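Serine hydrolase CCSP0084 (Cycloclasticus sp. P1, PDB 4I3F) probably hydrolyses carbon-carbon or ester bonds as an alpha/beta-hydrolase-fold serine hydrolase of the meta-cleavage product hydrolase type. Local coordinates at residues E159-G164 and F252-N257; T181-D186 and G278-I283. All blocks are in the same frame, centred on the assembly; numbering follows the deposited sequence.

Contact 1: residues E159-G164 and F252-N257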
loop_
_atom_site.group_PDB
_atom_site.type_symbol
_atom_site.label_atom_id
_atom_site.label_comp_id
_atom_site.label_asym_id
_atom_site.label_seq_id
_atom_site.Cartn_x
_atom_site.Cartn_y
_atom_site.Cartn_z
ATOM N N GLU A 159 -11.064 -1.985 15.037
ATOM C CA GLU A 159 -10.329 -2.907 15.897
ATOM C C GLU A 159 -9.045 -3.328 15.189
ATOM O O GLU A 159 -7.961 -3.346 15.785
ATOM C CB GLU A 159 -11.188 -4.139 16.211
ATOM C CG GLU A 159 -10.502 -5.176 17.111
ATOM C CD GLU A 159 -11.420 -6.315 17.510
ATOM O OE1 GLU A 159 -11.033 -7.104 18.402
ATOM O OE2 GLU A 159 -12.532 -6.418 16.945
ATOM N N GLY A 160 -9.174 -3.641 13.906
ATOM C CA GLY A 160 -8.051 -4.095 13.107
ATOM C C GLY A 160 -6.944 -3.071 12.969
ATOM O O GLY A 160 -5.769 -3.381 13.206
ATOM N N LEU A 161 -7.298 -1.844 12.592
ATOM C CA LEU A 161 -6.262 -0.853 12.355
ATOM C C LEU A 161 -5.598 -0.458 13.663
ATOM O O LEU A 161 -4.404 -0.161 13.691
ATOM C CB LEU A 161 -6.803 0.364 11.599
ATOM C CG LEU A 161 -5.719 1.229 10.940
ATOM C CD1 LEU A 161 -4.916 0.448 9.902
ATOM C CD2 LEU A 161 -6.313 2.484 10.323
ATOM N N THR A 162 -6.365 -0.474 14.747
ATOM C CA THR A 162 -5.812 -0.159 16.055
ATOM C C THR A 162 -4.791 -1.214 16.468
ATOM O O THR A 162 -3.687 -0.879 16.916
ATOM C CB THR A 162 -6.903 -0.047 17.115
ATOM O OG1 THR A 162 -7.778 1.037 16.770
ATOM C CG2 THR A 162 -6.289 0.222 18.486
ATOM N N LYS A 163 -5.152 -2.486 16.314
ATOM C CA LYS A 163 -4.251 -3.563 16.722
ATOM C C LYS A 163 -3.019 -3.617 15.821
ATOM O O LYS A 163 -1.932 -4.025 16.263
ATOM C CB LYS A 163 -4.981 -4.912 16.761
ATOM C CG LYS A 163 -5.822 -5.091 18.031
ATOM C CD LYS A 163 -6.818 -6.253 17.936
ATOM C CE LYS A 163 -7.588 -6.397 19.249
ATOM N NZ LYS A 163 -8.582 -7.515 19.222
ATOM N N GLY A 164 -3.184 -3.205 14.569
ATOM C CA GLY A 164 -2.073 -3.146 13.630
ATOM C C GLY A 164 -1.102 -2.006 13.906
ATOM O O GLY A 164 0.091 -2.227 14.139
ATOM N N PHE A 252 -11.525 -5.781 7.638
ATOM C CA PHE A 252 -11.493 -5.663 9.095
ATOM C C PHE A 252 -10.659 -4.463 9.560
ATOM O O PHE A 252 -10.646 -4.146 10.752
ATOM C CB PHE A 252 -10.920 -6.973 9.677
ATOM C CG PHE A 252 -10.946 -7.074 11.191
ATOM C CD1 PHE A 252 -12.137 -7.287 11.876
ATOM C CD2 PHE A 252 -9.761 -7.027 11.916
ATOM C CE1 PHE A 252 -12.148 -7.414 13.268
ATOM C CE2 PHE A 252 -9.761 -7.152 13.308
ATOM C CZ PHE A 252 -10.958 -7.348 13.981
ATOM N N PHE A 253 -9.972 -3.807 8.628
ATOM C CA PHE A 253 -9.034 -2.731 8.956
ATOM C C PHE A 253 -9.528 -1.368 8.459
ATOM O O PHE A 253 -9.566 -0.393 9.218
ATOM C CB PHE A 253 -7.639 -3.052 8.369
ATOM C CG PHE A 253 -6.973 -4.242 9.017
ATOM C CD1 PHE A 253 -5.979 -4.061 9.963
ATOM C CD2 PHE A 253 -7.367 -5.541 8.700
ATOM C CE1 PHE A 253 -5.367 -5.154 10.582
ATOM C CE2 PHE A 253 -6.770 -6.641 9.314
ATOM C CZ PHE A 253 -5.769 -6.451 10.253
ATOM N N ILE A 254 -9.886 -1.300 7.182
ATOM C CA ILE A 254 -10.386 -0.065 6.581
ATOM C C ILE A 254 -11.848 -0.294 6.220
ATOM O O ILE A 254 -12.153 -1.199 5.466
ATOM C CB ILE A 254 -9.622 0.290 5.285
ATOM C CG1 ILE A 254 -8.113 0.180 5.483
ATOM C CG2 ILE A 254 -10.023 1.703 4.804
ATOM C CD1 ILE A 254 -7.574 1.077 6.601
ATOM N N PRO A 255 -12.762 0.525 6.760
ATOM C CA PRO A 255 -14.196 0.298 6.532
ATOM C C PRO A 255 -14.559 0.449 5.061
ATOM O O PRO A 255 -13.983 1.283 4.364
ATOM C CB PRO A 255 -14.860 1.399 7.362
ATOM C CG PRO A 255 -13.829 1.818 8.361
ATOM C CD PRO A 255 -12.514 1.666 7.658
ATOM N N LEU A 256 -15.490 -0.372 4.590
ATOM C CA LEU A 256 -15.941 -0.309 3.204
ATOM C C LEU A 256 -16.481 1.075 2.877
ATOM O O LEU A 256 -16.373 1.528 1.733
ATOM C CB LEU A 256 -17.043 -1.353 2.983
ATOM C CG LEU A 256 -17.754 -1.387 1.629
ATOM C CD1 LEU A 256 -16.760 -1.690 0.531
ATOM C CD2 LEU A 256 -18.852 -2.442 1.660
ATOM N N ASN A 257 -17.060 1.751 3.870
ATOM C CA ASN A 257 -17.581 3.107 3.645
ATOM C C ASN A 257 -16.528 4.080 3.112
ATOM O O ASN A 257 -16.866 5.071 2.464
ATOM C CB ASN A 257 -18.220 3.682 4.911
ATOM C CG ASN A 257 -19.571 3.075 5.218
ATOM O OD1 ASN A 257 -20.219 2.493 4.350
ATOM N ND2 ASN A 257 -20.010 3.221 6.462
#
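Gly160 and Phe253 bring the two backbones together, their CA atoms 4.5 Å apart, where the opening turn of helix 159-165 meets the loop leaving strand 243-248. No hydrogen bond joins the segments. Instead, Gly160 CA lies 3.5 Å from Phe252 O in a CA-H...O contact, and this approach is possible because glycine presents only a hydrogen where a CB would otherwise stand.

Two phenylalanine rings close around that glycine. Gly160 CA sits over one face of the Phe253 ring, 4.0 Å from its centroid and 24° off the normal, a CH-pi contact displaced toward the rim. Gly160 O, which accepts the helical bond from Gly164 N, also touches Phe253 CE1 at 3.2 Å. Phe252 reaches the helix with CG anti to the backbone N (chi1 -174°), which brings its CE2 within 3.5 Å of Gly160 CA. At the edge of this ring, Glu159 OE2 approaches CZ to 3.5 Å, the carboxylate turned 47° from the ring plane. The carboxylate's other oxygen, OE1, uses its anti lone pair for a salt bridge to Lys163 NZ at 2.6 Å, one helical turn on. One methyl of the Leu161 fork, CD2, meets the tip of the longer arm of Ile254, CD1, at 4.2 Å.

Beyond the pair, Asp251 OD1 accepts bonds from Phe253 N and Ile254 N, while Thr158 OG1 bonds to Phe253 O, and the Phe252 ring has a cation-pi contact with Lys182.

Cohesion comes from dispersion and weak CH contacts around a bare backbone, with an ion pair at the exposed edge that would steady Glu159 beside the Phe252 ring. Helix 159-165 lies where this family usually carries its lid, so these weak, distributed contacts probably hold a lid helix on the core domain.

Contact 2: residues T181-D186 and G278-I283; sequences TKFLFD and GHWVQI
Phe183 and Trp280 form an offset stack: the phenyl centroid lies 4.2 Å from that of the five-membered ring of the indole, the planes are only 3° from parallel, and Phe183 CG, CD1 and CD2 lie over the CE2, NE1 and CZ2 side. The six-membered ring is covered on the same face by Phe183 CB, 3.5 Å from its centroid in a CH-pi contact. Phe183 holds CG beside its own backbone N (chi1 -83°), which lets CB and ring lie along the indole together. At the edge of the phenyl ring, near its plane, His279 CD2 meets CE1 at 3.8 Å. Leu184 approaches obliquely, its CG nearest Trp280 CE3, and its CD2 lies 4.3 Å from Ile283 CB.

The backbones are joined by one direct hydrogen bond, Trp280 N to Phe183 O, 3.1 Å long and nearly straight at 169°, arriving in the carbonyl plane. His279 N lies close to the same oxygen but at a poor angle; it donates instead to a water at 2.9 Å, and that water donates to Lys182 O at 2.8 Å. Gly278 is pressed against the turn at Leu184, its CA 3.5 Å from Phe183 O, a fit made possible by the absence of a side chain. The neighbouring amides of Gly278 and Phe185 do not bond to each other, but both are bound by Glu284 OE1.

Trp280 centres an inverse gamma turn and occupies the N-cap position of the helix that begins at Val281. His279 ND1 bonds to Asp251 OD2 and its side chain touches Ser125 of the GxSxG elbow, consistent with the Ser-His-Asp catalytic triad of this family. The contact therefore sets stacked aromatic surfaces and one nearly straight backbone bond beside the probable catalytic histidine, which would be expected to restrict movement of its turn.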
loop_
_atom_site.group_PDB
_atom_site.type_symbol
_atom_site.label_atom_id
_atom_site.label_comp_id
_atom_site.label_asym_id
_atom_site.label_seq_id
_atom_site.Cartn_x
_atom_site.Cartn_y
_atom_site.Cartn_z
ATOM N N THR A 181 -3.961 -13.272 10.316
ATOM C CA THR A 181 -5.209 -14.009 10.143
ATOM C C THR A 181 -6.366 -13.076 9.769
ATOM O O THR A 181 -7.195 -13.409 8.909
ATOM C CB THR A 181 -5.556 -14.789 11.427
ATOM O OG1 THR A 181 -4.514 -15.736 11.705
ATOM C CG2 THR A 181 -6.864 -15.540 11.271
ATOM N N LYS A 182 -6.417 -11.904 10.400
ATOM C CA LYS A 182 -7.531 -10.967 10.194
ATOM C C LYS A 182 -7.455 -10.200 8.875
ATOM O O LYS A 182 -8.444 -9.606 8.434
ATOM C CB LYS A 182 -7.636 -9.986 11.367
ATOM C CG LYS A 182 -8.188 -10.603 12.642
ATOM C CD LYS A 182 -9.644 -11.024 12.442
ATOM C CE LYS A 182 -10.223 -11.648 13.698
ATOM N NZ LYS A 182 -11.669 -12.005 13.532
ATOM N N PHE A 183 -6.289 -10.212 8.241
ATOM C CA PHE A 183 -6.135 -9.602 6.928
ATOM C C PHE A 183 -6.848 -10.397 5.838
ATOM O O PHE A 183 -7.014 -9.915 4.717
ATOM C CB PHE A 183 -4.651 -9.465 6.565
ATOM C CG PHE A 183 -3.994 -8.249 7.150
ATOM C CD1 PHE A 183 -4.356 -6.978 6.721
ATOM C CD2 PHE A 183 -3.006 -8.371 8.115
ATOM C CE1 PHE A 183 -3.749 -5.848 7.253
ATOM C CE2 PHE A 183 -2.396 -7.245 8.656
ATOM C CZ PHE A 183 -2.761 -5.986 8.218
ATOM N N LEU A 184 -7.255 -11.618 6.161
ATOM C CA LEU A 184 -7.952 -12.453 5.195
ATOM C C LEU A 184 -9.324 -12.842 5.737
ATOM O O LEU A 184 -9.494 -13.009 6.947
ATOM C CB LEU A 184 -7.131 -13.707 4.894
ATOM C CG LEU A 184 -5.824 -13.429 4.151
ATOM C CD1 LEU A 184 -4.846 -14.560 4.336
ATOM C CD2 LEU A 184 -6.111 -13.231 2.682
ATOM N N PHE A 185 -10.298 -12.974 4.841
ATOM C CA PHE A 185 -11.608 -13.484 5.228
ATOM C C PHE A 185 -11.551 -14.997 5.456
ATOM O O PHE A 185 -12.198 -15.518 6.371
ATOM C CB PHE A 185 -12.662 -13.147 4.166
ATOM C CG PHE A 185 -14.025 -13.693 4.485
ATOM C CD1 PHE A 185 -14.905 -12.975 5.282
ATOM C CD2 PHE A 185 -14.420 -14.933 3.999
ATOM C CE1 PHE A 185 -16.167 -13.494 5.586
ATOM C CE2 PHE A 185 -15.668 -15.455 4.300
ATOM C CZ PHE A 185 -16.542 -14.726 5.093
ATOM N N ASP A 186 -10.785 -15.696 4.615
ATOM C CA ASP A 186 -10.541 -17.131 4.780
ATOM C C ASP A 186 -9.045 -17.352 4.954
ATOM O O ASP A 186 -8.311 -17.453 3.976
ATOM C CB ASP A 186 -11.069 -17.930 3.575
ATOM C CG ASP A 186 -10.711 -19.418 3.640
ATOM O OD1 ASP A 186 -10.232 -19.883 4.688
ATOM O OD2 ASP A 186 -10.924 -20.134 2.635
ATOM N N GLY A 278 -11.033 -10.332 2.683
ATOM C CA GLY A 278 -10.384 -9.525 3.698
ATOM C C GLY A 278 -9.587 -8.386 3.106
ATOM O O GLY A 278 -9.487 -8.239 1.880
ATOM N N HIS A 279 -9.015 -7.567 3.984
ATOM C CA HIS A 279 -8.227 -6.415 3.548
ATOM C C HIS A 279 -7.219 -6.700 2.429
ATOM O O HIS A 279 -7.078 -5.897 1.500
ATOM C CB HIS A 279 -7.495 -5.764 4.721
ATOM C CG HIS A 279 -6.754 -4.528 4.321
ATOM N ND1 HIS A 279 -7.400 -3.393 3.878
ATOM C CD2 HIS A 279 -5.427 -4.275 4.218
ATOM C CE1 HIS A 279 -6.500 -2.478 3.558
ATOM N NE2 HIS A 279 -5.295 -2.992 3.748
ATOM N N TRP A 280 -6.506 -7.819 2.526
ATOM C CA TRP A 280 -5.541 -8.197 1.487
ATOM C C TRP A 280 -6.238 -8.813 0.280
ATOM O O TRP A 280 -6.129 -10.024 0.059
ATOM C CB TRP A 280 -4.532 -9.207 2.035
ATOM C CG TRP A 280 -3.480 -8.609 2.924
ATOM C CD1 TRP A 280 -3.162 -7.284 3.048
ATOM C CD2 TRP A 280 -2.610 -9.317 3.814
ATOM N NE1 TRP A 280 -2.148 -7.130 3.963
ATOM C CE2 TRP A 280 -1.792 -8.361 4.449
ATOM C CE3 TRP A 280 -2.443 -10.666 4.138
ATOM C CZ2 TRP A 280 -0.817 -8.715 5.387
ATOM C CZ3 TRP A 280 -1.474 -11.016 5.071
ATOM C CH2 TRP A 280 -0.678 -10.043 5.685
ATOM N N VAL A 281 -6.941 -7.981 -0.487
ATOM C CA VAL A 281 -7.687 -8.424 -1.668
ATOM C C VAL A 281 -6.765 -9.141 -2.646
ATOM O O VAL A 281 -7.157 -10.131 -3.266
ATOM C CB VAL A 281 -8.345 -7.224 -2.403
ATOM C CG1 VAL A 281 -9.113 -7.699 -3.618
ATOM C CG2 VAL A 281 -9.281 -6.453 -1.469
ATOM N N GLN A 282 -5.532 -8.647 -2.760
ATOM C CA GLN A 282 -4.575 -9.169 -3.730
ATOM C C GLN A 282 -4.035 -10.553 -3.376
ATOM O O GLN A 282 -3.485 -11.245 -4.237
ATOM C CB GLN A 282 -3.423 -8.171 -3.939
ATOM C CG GLN A 282 -2.221 -8.328 -3.003
ATOM C CD GLN A 282 -2.446 -7.822 -1.576
ATOM O OE1 GLN A 282 -3.574 -7.570 -1.146
ATOM N NE2 GLN A 282 -1.351 -7.679 -0.835
ATOM N N ILE A 283 -4.185 -10.954 -2.112
ATOM C CA ILE A 283 -3.798 -12.290 -1.679
ATOM C C ILE A 283 -5.016 -13.209 -1.645
ATOM O O ILE A 283 -4.933 -14.367 -2.043
ATOM C CB ILE A 283 -3.162 -12.284 -0.263
ATOM C CG1 ILE A 283 -2.020 -11.275 -0.167
ATOM C CG2 ILE A 283 -2.678 -13.691 0.122
ATOM C CD1 ILE A 283 -0.886 -11.550 -1.101
HETATM O O HOH W 1 -9.875 -8.023 6.666
#

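Overall arrangement
Both contacts are largely buried and tie the helical region between strands 142-148 and 243-248 to the loops that follow strands 243-248 and 269-274. Helices 159-165 and 173-182 are consecutive, the segments alternate along the chain, and the 252-257 loop also touches helix 173-182. Contact 1 lacks any hydrogen bond across it and ends in an exposed ion pair; contact 2 combines an indole stack with direct and water-mediated backbone bonds. They merge where Phe253 stacks on Phe183 and where Ile254 CG1 packs 3.7 Å from His279 CE1. Both lie at the probable Ser-His-Asp site: Asp251, just ahead of Phe252, bonds to Phe253 N and Ile254 N through OD1 and to His279 ND1 through OD2.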